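Long-range contacts in ethanolamine kinase Pv091845 (Plasmodium vivax, PDB 2QG7), which probably phosphorylates ethanolamine, the first step in making phosphatidylethanolamine by the pathway that starts from this alcohol: residues P196-L201 and D345-I350; Y186-E191 and S300-T305; K204-L209 and M392-T397. One frame throughout, in Å; residues are numbered along the deposited sequence.

Contact 1: P196-L201 and D345-I350; sequences PKFQKL and DSISFI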
ATOM      1  N   PRO D 196     -10.047  20.598  13.446  1.00 53.31           N
ATOM      2  CA  PRO D 196     -10.685  21.915  13.155  1.00 53.53           C
ATOM      3  C   PRO D 196      -9.965  23.136  13.775  1.00 52.72           C
ATOM      4  O   PRO D 196      -9.987  24.222  13.217  1.00 52.77           O
ATOM      5  CB  PRO D 196     -12.103  21.746  13.739  1.00 53.79           C
ATOM      6  CG  PRO D 196     -12.389  20.263  13.531  1.00 54.30           C
ATOM      7  CD  PRO D 196     -11.053  19.595  13.882  1.00 53.33           C
ATOM      8  N   LYS D 197      -9.337  22.926  14.912  1.00 52.65           N
ATOM      9  CA  LYS D 197      -8.498  23.899  15.579  1.00 52.77           C
ATOM     10  C   LYS D 197      -7.297  24.325  14.702  1.00 52.48           C
ATOM     11  O   LYS D 197      -6.963  25.515  14.626  1.00 53.61           O
ATOM     12  CB  LYS D 197      -8.064  23.264  16.909  1.00 53.46           C
ATOM     13  CG  LYS D 197      -6.843  23.876  17.641  1.00 56.07           C
ATOM     14  CD  LYS D 197      -6.373  22.940  18.814  1.00 59.63           C
ATOM     15  CE  LYS D 197      -5.044  23.492  19.411  1.00 66.21           C
ATOM     16  NZ  LYS D 197      -4.423  22.617  20.547  1.00 68.45           N
ATOM     17  N   PHE D 198      -6.662  23.375  14.020  1.00 51.03           N
ATOM     18  CA  PHE D 198      -5.533  23.695  13.123  1.00 49.37           C
ATOM     19  C   PHE D 198      -5.979  24.010  11.690  1.00 47.96           C
ATOM     20  O   PHE D 198      -5.312  24.765  10.996  1.00 46.70           O
ATOM     21  CB  PHE D 198      -4.470  22.576  13.128  1.00 49.19           C
ATOM     22  CG  PHE D 198      -3.800  22.381  14.457  1.00 49.03           C
ATOM     23  CD1 PHE D 198      -4.152  21.306  15.279  1.00 49.51           C
ATOM     24  CD2 PHE D 198      -2.833  23.281  14.902  1.00 49.98           C
ATOM     25  CE1 PHE D 198      -3.529  21.119  16.517  1.00 49.77           C
ATOM     26  CE2 PHE D 198      -2.222  23.125  16.154  1.00 49.33           C
ATOM     27  CZ  PHE D 198      -2.557  22.040  16.952  1.00 49.11           C
ATOM     28  N   GLN D 199      -7.091  23.417  11.250  1.00 47.47           N
ATOM     29  CA  GLN D 199      -7.667  23.742   9.937  1.00 47.47           C
ATOM     30  C   GLN D 199      -7.813  25.245   9.776  1.00 47.19           C
ATOM     31  O   GLN D 199      -7.357  25.831   8.794  1.00 47.25           O
ATOM     32  CB  GLN D 199      -9.058  23.124   9.797  1.00 48.03           C
ATOM     33  CG  GLN D 199      -9.119  21.617   9.538  1.00 47.74           C
ATOM     34  CD  GLN D 199     -10.522  21.235   9.109  1.00 48.27           C
ATOM     35  OE1 GLN D 199     -11.493  21.500   9.826  1.00 49.57           O
ATOM     36  NE2 GLN D 199     -10.660  20.676   7.910  1.00 48.25           N
ATOM     37  N   LYS D 200      -8.477  25.852  10.770  1.00 47.50           N
ATOM     38  CA  LYS D 200      -8.582  27.310  10.924  1.00 46.61           C
ATOM     39  C   LYS D 200      -7.242  28.036  10.726  1.00 44.84           C
ATOM     40  O   LYS D 200      -7.144  28.930   9.909  1.00 45.28           O
ATOM     41  CB  LYS D 200      -9.224  27.646  12.292  1.00 46.95           C
ATOM     42  CG  LYS D 200      -9.312  29.171  12.621  1.00 47.87           C
ATOM     43  CD  LYS D 200     -10.053  29.380  13.888  1.00 51.69           C
ATOM     44  CE  LYS D 200      -9.440  30.496  14.700  1.00 59.31           C
ATOM     45  NZ  LYS D 200      -9.997  31.890  14.361  1.00 65.26           N
ATOM     46  N   LEU D 201      -6.207  27.602  11.425  1.00 44.51           N
ATOM     47  CA  LEU D 201      -4.902  28.278  11.452  1.00 44.64           C
ATOM     48  C   LEU D 201      -4.072  28.053  10.202  1.00 43.98           C
ATOM     49  O   LEU D 201      -3.298  28.921   9.797  1.00 43.78           O
ATOM     50  CB  LEU D 201      -4.114  27.857  12.680  1.00 44.43           C
ATOM     51  CG  LEU D 201      -4.673  28.310  14.029  1.00 47.09           C
ATOM     52  CD1 LEU D 201      -3.861  27.745  15.220  1.00 44.76           C
ATOM     53  CD2 LEU D 201      -4.669  29.831  14.088  1.00 51.34           C
ATOM     54  N   ASP D 345      -1.575  28.686  19.999  1.00 59.79           N
ATOM     55  CA  ASP D 345      -0.967  28.067  18.819  1.00 58.20           C
ATOM     56  C   ASP D 345      -0.684  29.085  17.732  1.00 57.19           C
ATOM     57  O   ASP D 345      -1.498  29.983  17.475  1.00 58.05           O
ATOM     58  CB  ASP D 345      -1.891  27.003  18.254  1.00 57.71           C
ATOM     59  CG  ASP D 345      -2.285  25.977  19.279  1.00 58.32           C
ATOM     60  OD1 ASP D 345      -1.442  25.135  19.653  1.00 57.77           O
ATOM     61  OD2 ASP D 345      -3.457  26.009  19.717  1.00 61.44           O
ATOM     62  N   SER D 346       0.461  28.944  17.086  1.00 55.08           N
ATOM     63  CA  SER D 346       0.783  29.796  15.959  1.00 53.36           C
ATOM     64  C   SER D 346       1.355  28.919  14.834  1.00 51.86           C
ATOM     65  O   SER D 346       2.322  28.202  15.056  1.00 51.39           O
ATOM     66  CB  SER D 346       1.786  30.887  16.378  1.00 53.26           C
ATOM     67  OG  SER D 346       2.196  31.664  15.252  1.00 53.03           O
ATOM     68  N   ILE D 347       0.766  29.018  13.642  1.00 49.51           N
ATOM     69  CA  ILE D 347       1.086  28.163  12.522  1.00 48.07           C
ATOM     70  C   ILE D 347       1.917  28.855  11.448  1.00 47.89           C
ATOM     71  O   ILE D 347       1.591  29.945  11.024  1.00 47.44           O
ATOM     72  CB  ILE D 347      -0.237  27.561  11.886  1.00 48.18           C
ATOM     73  CG1 ILE D 347      -0.852  26.471  12.806  1.00 47.06           C
ATOM     74  CG2 ILE D 347      -0.044  27.119  10.399  1.00 46.31           C
ATOM     75  CD1 ILE D 347       0.043  25.260  13.106  1.00 45.95           C
ATOM     76  N   SER D 348       2.994  28.199  11.004  1.00 47.35           N
ATOM     77  CA  SER D 348       3.740  28.636   9.835  1.00 46.49           C
ATOM     78  C   SER D 348       4.172  27.442   8.973  1.00 46.03           C
ATOM     79  O   SER D 348       4.199  26.317   9.436  1.00 46.25           O
ATOM     80  CB  SER D 348       4.938  29.483  10.242  1.00 46.51           C
ATOM     81  OG  SER D 348       5.793  28.754  11.080  1.00 48.73           O
ATOM     82  N   PHE D 349       4.485  27.708   7.709  1.00 45.07           N
ATOM     83  CA  PHE D 349       4.905  26.686   6.780  1.00 44.31           C
ATOM     84  C   PHE D 349       6.415  26.709   6.555  1.00 43.94           C
ATOM     85  O   PHE D 349       7.049  27.755   6.629  1.00 44.07           O
ATOM     86  CB  PHE D 349       4.165  26.836   5.433  1.00 43.39           C
ATOM     87  CG  PHE D 349       2.664  26.911   5.571  1.00 41.80           C
ATOM     88  CD1 PHE D 349       1.996  26.187   6.553  1.00 40.22           C
ATOM     89  CD2 PHE D 349       1.905  27.701   4.704  1.00 40.65           C
ATOM     90  CE1 PHE D 349       0.613  26.282   6.680  1.00 37.58           C
ATOM     91  CE2 PHE D 349       0.542  27.751   4.833  1.00 35.01           C
ATOM     92  CZ  PHE D 349      -0.090  27.058   5.813  1.00 33.79           C
ATOM     93  N   ILE D 350       6.964  25.536   6.255  1.00 44.25           N
ATOM     94  CA  ILE D 350       8.393  25.337   5.933  1.00 43.99           C
ATOM     95  C   ILE D 350       8.502  24.542   4.645  1.00 45.05           C
ATOM     96  O   ILE D 350       7.520  24.019   4.132  1.00 45.81           O
ATOM     97  CB  ILE D 350       9.213  24.578   7.094  1.00 44.52           C
ATOM     98  CG1 ILE D 350       8.591  23.208   7.445  1.00 42.57           C
ATOM     99  CG2 ILE D 350       9.399  25.442   8.351  1.00 40.02           C
ATOM    100  CD1 ILE D 350       9.570  22.219   8.047  1.00 40.42           C
TER

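Contact 2: Y186-E191 and S300-T305; sequences YALSRE and SNIINT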
ATOM      1  N   TYR D 186       7.017  22.611  16.683  1.00 55.31           N
ATOM      2  CA  TYR D 186       6.928  21.199  16.350  1.00 53.82           C
ATOM      3  C   TYR D 186       6.088  20.952  15.093  1.00 53.27           C
ATOM      4  O   TYR D 186       5.134  21.708  14.795  1.00 52.89           O
ATOM      5  CB  TYR D 186       6.424  20.405  17.557  1.00 53.98           C
ATOM      6  CG  TYR D 186       4.965  20.608  17.855  1.00 53.25           C
ATOM      7  CD1 TYR D 186       4.555  21.634  18.702  1.00 53.77           C
ATOM      8  CD2 TYR D 186       3.985  19.782  17.267  1.00 51.25           C
ATOM      9  CE1 TYR D 186       3.184  21.829  18.995  1.00 53.46           C
ATOM     10  CE2 TYR D 186       2.636  19.982  17.513  1.00 51.98           C
ATOM     11  CZ  TYR D 186       2.243  20.997  18.394  1.00 52.40           C
ATOM     12  OH  TYR D 186       0.921  21.201  18.672  1.00 54.57           O
ATOM     13  N   ALA D 187       6.450  19.907  14.354  1.00 52.13           N
ATOM     14  CA  ALA D 187       5.769  19.586  13.112  1.00 51.39           C
ATOM     15  C   ALA D 187       4.494  18.870  13.448  1.00 51.27           C
ATOM     16  O   ALA D 187       4.447  18.125  14.417  1.00 52.14           O
ATOM     17  CB  ALA D 187       6.618  18.741  12.226  1.00 51.26           C
ATOM     18  N   LEU D 188       3.456  19.131  12.653  1.00 50.80           N
ATOM     19  CA  LEU D 188       2.126  18.631  12.905  1.00 50.06           C
ATOM     20  C   LEU D 188       1.972  17.202  12.375  1.00 50.00           C
ATOM     21  O   LEU D 188       2.713  16.783  11.481  1.00 50.09           O
ATOM     22  CB  LEU D 188       1.084  19.563  12.252  1.00 50.18           C
ATOM     23  CG  LEU D 188       0.771  20.974  12.768  1.00 47.64           C
ATOM     24  CD1 LEU D 188      -0.565  21.357  12.166  1.00 42.61           C
ATOM     25  CD2 LEU D 188       0.664  20.970  14.257  1.00 48.48           C
ATOM     26  N   SER D 189       1.001  16.470  12.929  1.00 49.13           N
ATOM     27  CA  SER D 189       0.691  15.121  12.478  1.00 48.88           C
ATOM     28  C   SER D 189      -0.489  15.206  11.551  1.00 49.22           C
ATOM     29  O   SER D 189      -1.117  16.250  11.475  1.00 50.45           O
ATOM     30  CB  SER D 189       0.376  14.201  13.667  1.00 49.19           C
ATOM     31  OG  SER D 189      -0.709  14.692  14.440  1.00 46.83           O
ATOM     32  N   ARG D 190      -0.789  14.141  10.825  1.00 48.76           N
ATOM     33  CA  ARG D 190      -1.907  14.180   9.915  1.00 48.94           C
ATOM     34  C   ARG D 190      -3.210  14.253  10.692  1.00 49.60           C
ATOM     35  O   ARG D 190      -4.222  14.671  10.151  1.00 50.52           O
ATOM     36  CB  ARG D 190      -1.882  12.995   8.935  1.00 48.37           C
ATOM     37  CG  ARG D 190      -1.989  11.681   9.629  1.00 49.99           C
ATOM     38  CD  ARG D 190      -2.166  10.520   8.720  1.00 47.23           C
ATOM     39  NE  ARG D 190      -2.619   9.365   9.488  1.00 50.44           N
ATOM     40  CZ  ARG D 190      -2.766   8.131   8.995  1.00 49.53           C
ATOM     41  NH1 ARG D 190      -2.478   7.893   7.705  1.00 46.95           N
ATOM     42  NH2 ARG D 190      -3.205   7.148   9.802  1.00 43.22           N
ATOM     43  N   GLU D 191      -3.197  13.862  11.960  1.00 50.13           N
ATOM     44  CA  GLU D 191      -4.388  14.041  12.753  1.00 51.80           C
ATOM     45  C   GLU D 191      -4.501  15.476  13.219  1.00 51.99           C
ATOM     46  O   GLU D 191      -5.625  15.931  13.461  1.00 53.92           O
ATOM     47  CB  GLU D 191      -4.540  13.035  13.932  1.00 52.27           C
ATOM     48  CG  GLU D 191      -3.242  12.433  14.479  1.00 57.14           C
ATOM     49  CD  GLU D 191      -2.637  11.323  13.566  1.00 61.40           C
ATOM     50  OE1 GLU D 191      -3.390  10.388  13.189  1.00 65.48           O
ATOM     51  OE2 GLU D 191      -1.418  11.378  13.242  1.00 58.82           O
ATOM     52  N   SER D 300       3.954  17.459   8.098  1.00 46.78           N
ATOM     53  CA  SER D 300       5.320  17.665   8.581  1.00 46.43           C
ATOM     54  C   SER D 300       5.953  18.941   8.042  1.00 45.86           C
ATOM     55  O   SER D 300       6.968  19.370   8.545  1.00 45.79           O
ATOM     56  CB  SER D 300       6.193  16.429   8.265  1.00 47.03           C
ATOM     57  OG  SER D 300       6.468  16.344   6.878  1.00 47.43           O
ATOM     58  N   ASN D 301       5.335  19.548   7.025  1.00 45.96           N
ATOM     59  CA  ASN D 301       5.674  20.898   6.545  1.00 44.70           C
ATOM     60  C   ASN D 301       4.947  22.066   7.233  1.00 44.67           C
ATOM     61  O   ASN D 301       5.120  23.215   6.857  1.00 44.19           O
ATOM     62  CB  ASN D 301       5.511  20.955   5.031  1.00 44.58           C
ATOM     63  CG  ASN D 301       6.727  20.402   4.314  1.00 43.43           C
ATOM     64  OD1 ASN D 301       7.738  20.209   4.953  1.00 44.43           O
ATOM     65  ND2 ASN D 301       6.628  20.133   3.011  1.00 42.56           N
ATOM     66  N   ILE D 302       4.149  21.750   8.256  1.00 45.37           N
ATOM     67  CA  ILE D 302       3.379  22.727   9.010  1.00 45.89           C
ATOM     68  C   ILE D 302       3.811  22.663  10.468  1.00 47.00           C
ATOM     69  O   ILE D 302       3.697  21.648  11.099  1.00 46.32           O
ATOM     70  CB  ILE D 302       1.856  22.491   8.861  1.00 45.49           C
ATOM     71  CG1 ILE D 302       1.452  22.455   7.394  1.00 42.98           C
ATOM     72  CG2 ILE D 302       1.049  23.569   9.584  1.00 46.92           C
ATOM     73  CD1 ILE D 302       0.097  21.843   7.160  1.00 41.93           C
ATOM     74  N   ILE D 303       4.316  23.781  10.975  1.00 49.31           N
ATOM     75  CA  ILE D 303       4.971  23.868  12.292  1.00 50.47           C
ATOM     76  C   ILE D 303       4.091  24.681  13.232  1.00 52.00           C
ATOM     77  O   ILE D 303       3.627  25.768  12.878  1.00 52.20           O
ATOM     78  CB  ILE D 303       6.391  24.557  12.148  1.00 50.58           C
ATOM     79  CG1 ILE D 303       7.212  23.919  10.998  1.00 49.06           C
ATOM     80  CG2 ILE D 303       7.150  24.627  13.490  1.00 49.61           C
ATOM     81  CD1 ILE D 303       7.671  22.440  11.233  1.00 48.87           C
ATOM     82  N   ASN D 304       3.828  24.135  14.413  1.00 53.56           N
ATOM     83  CA  ASN D 304       3.119  24.873  15.438  1.00 55.14           C
ATOM     84  C   ASN D 304       4.113  25.419  16.444  1.00 56.65           C
ATOM     85  O   ASN D 304       4.693  24.653  17.206  1.00 57.04           O
ATOM     86  CB  ASN D 304       2.118  23.975  16.170  1.00 55.07           C
ATOM     87  CG  ASN D 304       1.324  24.726  17.203  1.00 53.62           C
ATOM     88  OD1 ASN D 304       1.201  25.941  17.128  1.00 56.47           O
ATOM     89  ND2 ASN D 304       0.777  24.022  18.153  1.00 51.48           N
ATOM     90  N   THR D 305       4.319  26.736  16.442  1.00 59.09           N
ATOM     91  CA  THR D 305       5.219  27.370  17.413  1.00 61.49           C
ATOM     92  C   THR D 305       4.388  27.999  18.510  1.00 63.32           C
ATOM     93  O   THR D 305       3.827  29.079  18.320  1.00 63.78           O
ATOM     94  CB  THR D 305       6.118  28.427  16.779  1.00 61.37           C
ATOM     95  OG1 THR D 305       6.783  27.873  15.622  1.00 61.00           O
ATOM     96  CG2 THR D 305       7.164  28.912  17.813  1.00 62.22           C
TER

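Contact 3: K204-L209 and M392-T397; sequences KNLKLL and MHYLGT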
ATOM      1  N   LYS D 204      -5.912  30.180   7.243  1.00 45.98           N
ATOM      2  CA  LYS D 204      -5.573  31.627   7.374  1.00 45.80           C
ATOM      3  C   LYS D 204      -4.176  31.954   6.879  1.00 45.39           C
ATOM      4  O   LYS D 204      -3.991  32.967   6.185  1.00 46.06           O
ATOM      5  CB  LYS D 204      -5.699  32.113   8.812  1.00 46.64           C
ATOM      6  CG  LYS D 204      -7.114  32.292   9.312  1.00 47.53           C
ATOM      7  CD  LYS D 204      -7.022  32.858  10.706  1.00 53.93           C
ATOM      8  CE  LYS D 204      -8.323  32.687  11.470  1.00 57.13           C
ATOM      9  NZ  LYS D 204      -9.399  33.538  10.870  1.00 61.32           N
ATOM     10  N   ASN D 205      -3.199  31.108   7.239  1.00 44.44           N
ATOM     11  CA  ASN D 205      -1.809  31.249   6.760  1.00 43.42           C
ATOM     12  C   ASN D 205      -1.668  30.968   5.283  1.00 42.94           C
ATOM     13  O   ASN D 205      -0.858  31.574   4.587  1.00 43.07           O
ATOM     14  CB  ASN D 205      -0.858  30.355   7.556  1.00 43.17           C
ATOM     15  CG  ASN D 205       0.586  30.818   7.458  1.00 44.28           C
ATOM     16  OD1 ASN D 205       0.882  32.005   7.571  1.00 48.21           O
ATOM     17  ND2 ASN D 205       1.486  29.887   7.240  1.00 46.71           N
ATOM     18  N   LEU D 206      -2.488  30.048   4.795  1.00 44.30           N
ATOM     19  CA  LEU D 206      -2.490  29.674   3.372  1.00 45.25           C
ATOM     20  C   LEU D 206      -3.063  30.797   2.523  1.00 46.17           C
ATOM     21  O   LEU D 206      -2.605  31.011   1.416  1.00 47.20           O
ATOM     22  CB  LEU D 206      -3.220  28.321   3.133  1.00 44.24           C
ATOM     23  CG  LEU D 206      -3.176  27.773   1.690  1.00 43.12           C
ATOM     24  CD1 LEU D 206      -1.763  27.337   1.285  1.00 41.10           C
ATOM     25  CD2 LEU D 206      -4.153  26.641   1.496  1.00 42.50           C
ATOM     26  N   LYS D 207      -4.069  31.514   3.045  1.00 48.13           N
ATOM     27  CA  LYS D 207      -4.591  32.707   2.365  1.00 49.20           C
ATOM     28  C   LYS D 207      -3.547  33.827   2.290  1.00 49.26           C
ATOM     29  O   LYS D 207      -3.370  34.437   1.220  1.00 48.88           O
ATOM     30  CB  LYS D 207      -5.851  33.224   3.051  1.00 50.15           C
ATOM     31  CG  LYS D 207      -6.989  33.447   2.064  1.00 53.43           C
ATOM     32  CD  LYS D 207      -6.693  34.652   1.186  1.00 60.78           C
ATOM     33  CE  LYS D 207      -7.522  34.640  -0.062  1.00 62.38           C
ATOM     34  NZ  LYS D 207      -8.936  34.894   0.348  1.00 67.14           N
ATOM     35  N   LEU D 208      -2.864  34.087   3.421  1.00 48.91           N
ATOM     36  CA  LEU D 208      -1.709  34.976   3.428  1.00 49.52           C
ATOM     37  C   LEU D 208      -0.681  34.671   2.330  1.00 50.16           C
ATOM     38  O   LEU D 208      -0.170  35.579   1.696  1.00 51.11           O
ATOM     39  CB  LEU D 208      -1.023  34.950   4.796  1.00 50.23           C
ATOM     40  CG  LEU D 208      -1.789  35.548   5.991  1.00 53.22           C
ATOM     41  CD1 LEU D 208      -1.118  35.223   7.370  1.00 55.66           C
ATOM     42  CD2 LEU D 208      -1.922  37.058   5.804  1.00 55.01           C
ATOM     43  N   LEU D 209      -0.354  33.389   2.127  1.00 50.40           N
ATOM     44  CA  LEU D 209       0.490  32.969   1.034  1.00 49.92           C
ATOM     45  C   LEU D 209      -0.177  33.245  -0.307  1.00 50.27           C
ATOM     46  O   LEU D 209       0.441  33.754  -1.244  1.00 50.48           O
ATOM     47  CB  LEU D 209       0.859  31.477   1.201  1.00 50.53           C
ATOM     48  CG  LEU D 209       1.406  30.644   0.033  1.00 49.37           C
ATOM     49  CD1 LEU D 209       2.786  31.094  -0.341  1.00 48.92           C
ATOM     50  CD2 LEU D 209       1.400  29.176   0.374  1.00 50.71           C
ATOM     51  N   MET D 392     -14.021  28.203   4.760  1.00 50.08           N
ATOM     52  CA  MET D 392     -14.580  29.343   5.461  1.00 50.48           C
ATOM     53  C   MET D 392     -13.458  30.216   6.057  1.00 49.46           C
ATOM     54  O   MET D 392     -13.465  31.449   5.883  1.00 49.38           O
ATOM     55  CB  MET D 392     -15.549  28.881   6.561  1.00 51.31           C
ATOM     56  CG  MET D 392     -16.012  30.018   7.501  1.00 54.71           C
ATOM     57  SD  MET D 392     -16.753  29.317   8.985  1.00 60.86           S
ATOM     58  CE  MET D 392     -18.457  29.126   8.360  1.00 65.10           C
ATOM     59  N   HIS D 393     -12.514  29.582   6.757  1.00 47.32           N
ATOM     60  CA  HIS D 393     -11.403  30.312   7.355  1.00 45.88           C
ATOM     61  C   HIS D 393     -10.304  30.635   6.358  1.00 44.76           C
ATOM     62  O   HIS D 393      -9.418  31.441   6.630  1.00 44.03           O
ATOM     63  CB  HIS D 393     -10.848  29.598   8.578  1.00 46.35           C
ATOM     64  CG  HIS D 393     -11.832  29.455   9.690  1.00 48.33           C
ATOM     65  ND1 HIS D 393     -12.195  30.513  10.500  1.00 49.67           N
ATOM     66  CD2 HIS D 393     -12.529  28.381  10.134  1.00 49.74           C
ATOM     67  CE1 HIS D 393     -13.062  30.088  11.406  1.00 51.84           C
ATOM     68  NE2 HIS D 393     -13.284  28.799  11.206  1.00 51.98           N
ATOM     69  N   TYR D 394     -10.378  30.016   5.187  1.00 44.25           N
ATOM     70  CA  TYR D 394      -9.451  30.341   4.105  1.00 43.22           C
ATOM     71  C   TYR D 394      -9.897  31.647   3.471  1.00 43.80           C
ATOM     72  O   TYR D 394      -9.114  32.564   3.308  1.00 45.05           O
ATOM     73  CB  TYR D 394      -9.350  29.198   3.056  1.00 41.15           C
ATOM     74  CG  TYR D 394      -8.613  29.566   1.780  1.00 37.77           C
ATOM     75  CD1 TYR D 394      -7.214  29.612   1.740  1.00 35.72           C
ATOM     76  CD2 TYR D 394      -9.305  29.896   0.627  1.00 34.29           C
ATOM     77  CE1 TYR D 394      -6.534  29.949   0.561  1.00 34.59           C
ATOM     78  CE2 TYR D 394      -8.647  30.298  -0.526  1.00 34.88           C
ATOM     79  CZ  TYR D 394      -7.252  30.293  -0.558  1.00 37.05           C
ATOM     80  OH  TYR D 394      -6.579  30.620  -1.722  1.00 38.47           O
ATOM     81  N   LEU D 395     -11.159  31.713   3.075  1.00 44.84           N
ATOM     82  CA  LEU D 395     -11.683  32.883   2.410  1.00 45.10           C
ATOM     83  C   LEU D 395     -11.923  34.061   3.383  1.00 45.96           C
ATOM     84  O   LEU D 395     -11.835  35.198   2.971  1.00 45.72           O
ATOM     85  CB  LEU D 395     -12.965  32.529   1.669  1.00 43.51           C
ATOM     86  CG  LEU D 395     -12.816  31.706   0.405  1.00 41.49           C
ATOM     87  CD1 LEU D 395     -14.157  31.248  -0.015  1.00 40.13           C
ATOM     88  CD2 LEU D 395     -12.109  32.463  -0.735  1.00 41.80           C
ATOM     89  N   GLY D 396     -12.256  33.767   4.638  1.00 47.47           N
ATOM     90  CA  GLY D 396     -12.509  34.799   5.629  1.00 50.06           C
ATOM     91  C   GLY D 396     -13.943  35.272   5.579  1.00 52.18           C
ATOM     92  O   GLY D 396     -14.224  36.461   5.745  1.00 52.65           O
ATOM     93  N   THR D 397     -14.856  34.337   5.339  1.00 54.04           N
ATOM     94  CA  THR D 397     -16.245  34.677   5.102  1.00 56.20           C
ATOM     95  C   THR D 397     -17.159  33.547   5.495  1.00 57.58           C
ATOM     96  O   THR D 397     -16.797  32.361   5.367  1.00 57.81           O
ATOM     97  CB  THR D 397     -16.501  35.116   3.612  1.00 56.40           C
ATOM     98  OG1 THR D 397     -17.828  35.638   3.501  1.00 57.91           O
ATOM     99  CG2 THR D 397     -16.284  33.963   2.577  1.00 55.65           C
TER
HETATM  100  O   HOH W   1     -11.676  33.551   9.216  1.00 45.49           O

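Contact 1: P196-L201 and D345-I350
Leu-201 and Ile-347 mark the closest backbone approach, their CA atoms 6.1 Å apart, where the start of helix 196-210 lies against strand 347-349 with no hydrogen bond passing between the two segments. Side chains therefore make the joint. Leu-201 presents its CB to Ile-347 CG1 at 3.5 Å, while its branch atom CD1 reaches past to Asp-345 CB at 3.7 Å, crossing that side chain at about a right angle. Ile-347 divides its branches between two partners. CG2 rests beside the Leu-201 carbonyl, whereas CG1 carries CD1 toward Phe-198, ending 3.9 Å from Phe-198 CD2 and meeting the ring obliquely. This apolar packing of Ile-347 on Leu-201 and Phe-198 joins the start of helix 196-210 to the edge strand 347-349 of a small three-stranded antiparallel sheet, in what is, for a family of the protein-kinase clan, the C-terminal lobe.

At the outer end the contact turns polar. The extended chain of Lys-197, its CG anti to the backbone N (chi1 162°), crosses the carboxylate of Asp-345 so that CE, at 3.0 Å, lies nearer OD2 than the ammonium does. The salt bridge from Lys-197 NZ to Asp-345 OD2 is accordingly long, 3.6 Å. The other oxygen of the carboxylate, Asp-345 OD1, takes a hydrogen bond from Asn-304 ND2 and sits 4.1 Å from Phe-198 CE2, with carboxylate and ring planes 63° apart.

Contact 2: Y186-E191 and S300-T305
Tyr-186 and Asn-304 form an antiparallel hydrogen-bonded pair, gripped by two backbone bonds: Tyr-186 N to Asn-304 O at 3.1 Å, and Asn-304 N to Tyr-186 O at 2.8 Å. One step on, Ala-187 faces Ile-303 as a non-hydrogen-bonded pair whose CA atoms are only 4.4 Å apart. A third bond, Leu-188 N to Ile-302 O at 3.0 Å, continues the ladder just past the short strand 186-187. CA-H...O contacts, from Ile-303 to Tyr-186 O and from Ala-187 to Ile-302 O, fill in between.

The same tyrosine and asparagine are joined again through their side chains. Asn-304 ND2 donates to Tyr-186 OH over 2.9 Å, nearly straight at 165°, with the hydroxyl oxygen in the amide plane; the same nitrogen also reaches Asp-345, just ahead of the next strand, so two partners hold the amide. Tyr-186 CG stands between its backbone N and carbonyl carbon (chi1 73°), a torsion that brings the ring alongside Asn-304; the two side chains point the same way, and Asn-304 CB lies over one ring face, 4.0 Å from the centroid, as a CH-pi contact.

Apolar contacts finish both faces of the sheet. On the Tyr-186 side, the branches of Leu-188 part: CD1 meets Ile-302 CG2 at 3.8 Å, and CD2 leans on Asn-304 CB. On the Ala-187 side, Ile-303 CD1 rests on the methyl group of Ala-187 at 4.0 Å.

Asp-296 and Asn-301 come just before strand 302-304, a placing consistent with the catalytic-loop motif of this kinase family. It is the middle strand of three, between 186-187 and 347-349, while Phe-198 and Ile-202 of helix 196-210, with Ile-193 of helix 190-194, cover the face bearing Leu-188.

Contact 3: K204-L209 and M392-T397
Lys-204 opens the contact with its aliphatic stem, CG lying 3.6 Å from the carbonyl oxygen of His-393. Its chain runs on toward the imidazole and turns at the last torsion (chi4 -68°), leaving NZ 4.1 Å from His-393 ND1. That gap is spanned by water: Lys-204 NZ donates to water 1 over 2.8 Å, and the same water makes a weak bond, 3.3 Å long, with His-393 ND1.

Leu-206 crosses Tyr-394 obliquely, CG 4.2 Å from Tyr-394 CE1; its backbone carbonyl carbon is what lies at the ring edge, near the ring plane. Lys-207 instead covers a face of this ring: its CG lies 3.9 Å from the Tyr-394 centroid, a CH-pi contact, although the exact placing of this methylene is doubtful because the model brings it too near the tyrosine carbonyl. The end of the lysine chain lies near Leu-395, with the same doubt. From there Lys-207 NZ could have at most a weak, long-range cation-pi attraction to the Tyr-394 ring.

Tyr-394 CG, anti to the backbone N (chi1 169°), sends the ring across to helix 196-210, and its hydroxyl is hydrogen-bonded to His-210 ND1. The helix then ends: Gly-396 N and Thr-397 N both bond back to Met-392 O, and Gly-396 leaves it with positive phi. This is helix-to-helix packing, the end of helix 384-395 against helix 196-210, with the Tyr-394 ring lying on the latter, in the helical C-terminal lobe expected of a protein-kinase-like fold.

In the fold
From the N terminus, the chain completes its five-stranded sheet by residue 181 and then lays down the first halves of all three contacts in turn: 186-191, 196-201 and 204-209. Their partners return in the order 300-305, 345-350 and 392-397, closing contact 2 first, then contact 1, then contact 3. Each loop thus crosses the other two, and none is nested. Contacts 1 and 2 share the three-stranded sheet; contacts 1 and 3 share helix 196-210, where Asn-205 also packs on Phe-349. Contacts 2 and 3, with centres about 18 Å apart, do not touch. The helix thereby links that sheet to helix 384-395.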